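Local coordinates for serine protease inhibitor 4, isoform B (Drosophila melanogaster, PDB 4P0F), which probably inhibits serine and cysteine endopeptidases as a member of the serpin family, being captured here in the cleaved state, at residues A[167-172]-A[370-375]; A[293-298]-A[314-319]. One frame throughout, in Å; residues are numbered along the deposited sequence.

Interaction 1. Residues A[167-172]-A[370-375]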
# COMPACT_ATOMS: atom_id res chain seq x y z
N ASN A 167 2.43 -3.74 9.76
CA ASN A 167 3.28 -4.02 8.62
C ASN A 167 3.90 -2.72 8.15
O ASN A 167 3.21 -1.72 8.04
CB ASN A 167 2.50 -4.64 7.46
CG ASN A 167 3.34 -4.71 6.21
OD1 ASN A 167 3.36 -3.77 5.39
ND2 ASN A 167 4.07 -5.81 6.07
N ALA A 168 5.20 -2.76 7.86
CA ALA A 168 5.89 -1.61 7.28
C ALA A 168 6.59 -2.05 6.01
O ALA A 168 7.04 -3.19 5.91
CB ALA A 168 6.87 -1.01 8.26
N ILE A 169 6.67 -1.15 5.03
CA ILE A 169 7.34 -1.44 3.77
C ILE A 169 8.14 -0.22 3.32
O ILE A 169 7.70 0.92 3.47
CB ILE A 169 6.31 -1.87 2.68
CG1 ILE A 169 6.99 -2.13 1.33
CG2 ILE A 169 5.19 -0.84 2.55
CD1 ILE A 169 6.10 -2.90 0.35
N HIS A 170 9.35 -0.48 2.83
CA HIS A 170 10.22 0.59 2.34
C HIS A 170 10.84 0.19 1.03
O HIS A 170 11.36 -0.91 0.88
CB HIS A 170 11.31 0.90 3.35
CG HIS A 170 12.25 1.98 2.89
ND1 HIS A 170 13.49 1.71 2.37
CD2 HIS A 170 12.10 3.33 2.84
CE1 HIS A 170 14.08 2.84 2.03
NE2 HIS A 170 13.26 3.84 2.31
N PHE A 171 10.80 1.12 0.08
CA PHE A 171 11.36 0.94 -1.25
C PHE A 171 12.27 2.10 -1.59
O PHE A 171 11.90 3.26 -1.41
CB PHE A 171 10.25 0.82 -2.28
CG PHE A 171 10.74 0.87 -3.70
CD1 PHE A 171 11.41 -0.19 -4.26
CD2 PHE A 171 10.51 2.00 -4.46
CE1 PHE A 171 11.86 -0.14 -5.57
CE2 PHE A 171 10.95 2.06 -5.78
CZ PHE A 171 11.62 0.99 -6.33
N LYS A 172 13.46 1.78 -2.09
CA LYS A 172 14.34 2.79 -2.67
C LYS A 172 15.01 2.18 -3.88
O LYS A 172 15.80 1.24 -3.76
CB LYS A 172 15.37 3.29 -1.67
CG LYS A 172 16.38 4.26 -2.29
CD LYS A 172 16.32 5.63 -1.65
CE LYS A 172 17.46 6.51 -2.13
NZ LYS A 172 17.48 7.82 -1.43
N LEU A 370 2.29 -7.83 -9.38
CA LEU A 370 2.23 -7.74 -7.92
C LEU A 370 2.44 -6.29 -7.50
O LEU A 370 3.56 -5.79 -7.54
CB LEU A 370 3.28 -8.64 -7.26
CG LEU A 370 2.92 -8.95 -5.80
CD1 LEU A 370 3.52 -10.26 -5.35
CD2 LEU A 370 3.37 -7.83 -4.86
N PRO A 371 1.35 -5.59 -7.11
CA PRO A 371 1.48 -4.17 -6.80
C PRO A 371 1.91 -3.91 -5.37
O PRO A 371 1.29 -4.41 -4.43
CB PRO A 371 0.08 -3.63 -7.07
CG PRO A 371 -0.82 -4.77 -6.79
CD PRO A 371 -0.06 -6.02 -7.09
N LEU A 372 2.97 -3.13 -5.19
CA LEU A 372 3.47 -2.80 -3.86
C LEU A 372 2.97 -1.44 -3.40
O LEU A 372 2.67 -1.25 -2.23
CB LEU A 372 5.00 -2.83 -3.84
CG LEU A 372 5.63 -4.21 -4.06
CD1 LEU A 372 7.14 -4.11 -4.18
CD2 LEU A 372 5.23 -5.18 -2.95
N PHE A 373 2.89 -0.51 -4.35
CA PHE A 373 2.35 0.82 -4.12
C PHE A 373 1.43 1.18 -5.29
O PHE A 373 1.64 0.74 -6.43
CB PHE A 373 3.45 1.88 -3.99
CG PHE A 373 4.30 1.73 -2.77
CD1 PHE A 373 5.38 0.88 -2.76
CD2 PHE A 373 4.01 2.45 -1.62
CE1 PHE A 373 6.16 0.73 -1.64
CE2 PHE A 373 4.80 2.30 -0.50
CZ PHE A 373 5.86 1.43 -0.51
N TRP A 374 0.44 2.01 -5.00
CA TRP A 374 -0.55 2.43 -5.97
C TRP A 374 -0.93 3.87 -5.65
O TRP A 374 -1.10 4.22 -4.48
CB TRP A 374 -1.77 1.51 -5.90
CG TRP A 374 -2.67 1.54 -7.08
CD1 TRP A 374 -3.36 2.61 -7.56
CD2 TRP A 374 -3.03 0.43 -7.92
NE1 TRP A 374 -4.10 2.25 -8.66
CE2 TRP A 374 -3.91 0.91 -8.90
CE3 TRP A 374 -2.67 -0.92 -7.94
CZ2 TRP A 374 -4.45 0.09 -9.89
CZ3 TRP A 374 -3.21 -1.73 -8.92
CH2 TRP A 374 -4.08 -1.23 -9.88
N GLY A 375 -1.05 4.72 -6.67
CA GLY A 375 -1.42 6.09 -6.40
C GLY A 375 -1.94 6.87 -7.58
O GLY A 375 -2.04 6.36 -8.70

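Interaction 2. Residues A[293-298]-A[314-319]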
# COMPACT_ATOMS: atom_id res chain seq x y z
N ARG A 293 -17.76 -6.89 10.13
CA ARG A 293 -17.95 -7.59 11.40
C ARG A 293 -16.78 -7.40 12.38
O ARG A 293 -16.99 -7.32 13.60
CB ARG A 293 -18.20 -9.08 11.14
CG ARG A 293 -18.78 -9.84 12.33
CD ARG A 293 -19.31 -11.19 11.88
NE ARG A 293 -19.77 -12.02 12.99
CZ ARG A 293 -21.02 -12.04 13.45
NH1 ARG A 293 -21.95 -11.26 12.92
NH2 ARG A 293 -21.33 -12.84 14.46
N MET A 294 -15.57 -7.32 11.85
CA MET A 294 -14.36 -7.14 12.65
C MET A 294 -14.37 -5.90 13.57
O MET A 294 -13.69 -5.88 14.59
CB MET A 294 -13.14 -7.08 11.73
CG MET A 294 -13.18 -5.92 10.79
SD MET A 294 -12.04 -6.14 9.40
CE MET A 294 -10.52 -6.21 10.31
N PHE A 295 -15.15 -4.87 13.21
CA PHE A 295 -15.23 -3.64 14.01
C PHE A 295 -16.40 -3.63 14.98
O PHE A 295 -16.52 -2.72 15.81
CB PHE A 295 -15.35 -2.41 13.10
CG PHE A 295 -14.36 -2.39 11.99
CD1 PHE A 295 -13.03 -2.12 12.24
CD2 PHE A 295 -14.76 -2.64 10.68
CE1 PHE A 295 -12.11 -2.11 11.22
CE2 PHE A 295 -13.86 -2.64 9.67
CZ PHE A 295 -12.53 -2.37 9.93
N SER A 296 -17.27 -4.62 14.86
CA SER A 296 -18.52 -4.66 15.59
C SER A 296 -18.40 -5.43 16.90
O SER A 296 -17.42 -6.14 17.14
CB SER A 296 -19.61 -5.31 14.75
OG SER A 296 -19.49 -6.72 14.79
N ASP A 297 -19.44 -5.33 17.72
CA ASP A 297 -19.47 -6.09 18.96
C ASP A 297 -19.77 -7.56 18.72
O ASP A 297 -19.84 -8.35 19.68
CB ASP A 297 -20.48 -5.47 19.92
CG ASP A 297 -19.96 -4.21 20.59
OD1 ASP A 297 -18.73 -4.08 20.75
OD2 ASP A 297 -20.79 -3.36 20.97
N GLN A 298 -19.92 -7.95 17.46
CA GLN A 298 -20.05 -9.35 17.09
C GLN A 298 -18.74 -9.94 16.57
O GLN A 298 -18.70 -11.09 16.16
CB GLN A 298 -21.15 -9.53 16.04
CG GLN A 298 -22.55 -9.23 16.56
CD GLN A 298 -22.81 -7.75 16.76
OE1 GLN A 298 -22.57 -6.93 15.87
NE2 GLN A 298 -23.31 -7.40 17.94
N SER A 314 -10.43 -1.68 16.73
CA SER A 314 -10.81 -0.29 17.01
C SER A 314 -10.29 0.70 15.99
O SER A 314 -10.81 1.81 15.88
CB SER A 314 -10.31 0.12 18.39
OG SER A 314 -8.94 -0.21 18.53
N ALA A 315 -9.23 0.33 15.27
CA ALA A 315 -8.69 1.22 14.24
C ALA A 315 -7.81 0.47 13.26
O ALA A 315 -7.12 -0.48 13.62
CB ALA A 315 -7.90 2.35 14.88
N ILE A 316 -7.85 0.90 11.99
CA ILE A 316 -6.88 0.47 11.00
C ILE A 316 -6.32 1.74 10.38
O ILE A 316 -7.06 2.48 9.75
CB ILE A 316 -7.49 -0.41 9.88
CG1 ILE A 316 -8.28 -1.58 10.46
CG2 ILE A 316 -6.38 -0.89 8.94
CD1 ILE A 316 -8.94 -2.48 9.40
N ILE A 317 -5.04 2.01 10.60
CA ILE A 317 -4.44 3.26 10.14
C ILE A 317 -3.39 2.95 9.09
O ILE A 317 -2.55 2.08 9.28
CB ILE A 317 -3.82 4.05 11.30
CG1 ILE A 317 -4.89 4.41 12.33
CG2 ILE A 317 -3.15 5.30 10.79
CD1 ILE A 317 -4.36 4.76 13.70
N HIS A 318 -3.44 3.67 7.97
CA HIS A 318 -2.48 3.49 6.91
C HIS A 318 -1.87 4.83 6.57
O HIS A 318 -2.58 5.82 6.43
CB HIS A 318 -3.13 2.89 5.68
CG HIS A 318 -2.16 2.54 4.59
ND1 HIS A 318 -1.32 1.46 4.66
CD2 HIS A 318 -1.92 3.13 3.39
CE1 HIS A 318 -0.60 1.39 3.55
NE2 HIS A 318 -0.94 2.39 2.77
N LYS A 319 -0.55 4.83 6.44
CA LYS A 319 0.17 6.03 6.00
C LYS A 319 1.17 5.65 4.94
O LYS A 319 1.81 4.61 5.03
CB LYS A 319 0.89 6.69 7.18
CG LYS A 319 -0.02 7.34 8.19
CD LYS A 319 0.76 8.38 9.02
CE LYS A 319 -0.10 8.95 10.15
NZ LYS A 319 0.60 9.93 11.06

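Interaction 1. Residues A[167-172]-A[370-375]
I169 and F373 approach from opposite directions in the buried interior, in a wholly apolar contact. The branch methyl CG2 of I169 reaches CZ of F373 at 3.9 Å. The other arm extends with CG1 anti to the backbone N (chi1 178°), which carries CD1 toward the ring, 4.1 Å from F373 CE1. Both branches of I169 thus meet the end of the ring, CG2 obliquely. CD1 also meets the CD2 methyl of L372 at 4.1 Å, the two side chains crossing at about a right angle. F171 adds its CB, 4.1 Å from F373 CE1, while its own ring turns away from this contact to meet Y225 edge-to-face. F373 reaches between I169 and F171 because its CG stands anti to the carbonyl carbon (chi1 -67°). Cutting I169 back to an alanine is likely to leave L372 CD2 without its methyl partner and the end of the F373 ring less firmly held.

No hydrogen bond joins the two segments; several of their polar groups bond elsewhere. L372 O accepts from S37 OG, and N167 bonds through its amide to N95 and S40, an environment consistent with the serpin shutter region.

L372 and F373 both face L364, a classic beta bulge where the 370-377 strand turns a corner. I169 also packs on L91 and I93 of strand 91-100, on one side of strand 161-174; strand 328-341 pairs on the other, and helix 6-28 touches L370, P371 and W374.

Interaction 2. Residues A[293-298]-A[314-319]
A single methyl carries most of this contact: CD1 of I316 meets the edge of the F295 ring, near the ring plane, rather than a face. It lies 3.6 Å from F295 CZ, and I316 CG1 follows in the plane of the ring, 3.9 Å from F295 CE1. The two side chains cross at about a right angle. The same CD1 also touches the thioether end of M294, whose CE comes within 4.2 Å. Within the segment M294 CG lies 3.5 Å above the centre of the F295 ring. That placement follows from the M294 torsion that sets CG between the backbone N and the carbonyl carbon (chi1 62°), and a bend at chi3 then brings CE round to I316.

The strand 311-324 bearing I316 belongs to the large serpin beta-sheet A. In this cleaved molecule it pairs with strand 328-341, the inserted reactive-centre loop, on one side and with strand 263-281 on the other. I316 touches T335 and M337 of the inserted strand. The 293-298 segment lies in the connection after helix 283-288, and F286 of that helix packs against both M294 and F295.

Beyond its short 3-10 turn at 293-295, this connection is pinned by S296. S296 OG donates to R293 O at 2.8 Å, in the carbonyl plane and on a lone pair, and the same oxygen receives S296 N at 3.0 Å. S296 OG in turn accepts from Q298 N (3.0 Å, 148° at the hydrogen), forming an ST turn. Q298 CB lies over one face of the R293 guanidinium, offset toward its rim, while R293 NH2 forms a salt bridge with E300.

How the interactions relate
Interaction 1 lies near the middle of the molecule, its centre about 5 Å from that of the chain, whereas the centre of interaction 2 is about 17 Å away; the two centres are 22 Å apart. Both are apolar and without hydrogen bonds between their segments, but interaction 1 is fully buried while F295 in interaction 2 is partly exposed. Each rests on a strand of sheet A, 161-174 or 311-324, and strand 328-341 runs between the two, with T335 bonding to N167 and to H318. S37 is another common neighbour, bonded to both L372 and H318. Interaction 1 joins this sheet to strand 370-377; interaction 2, nested in the stretch of chain that interaction 1 closes, joins it to a peripheral connection.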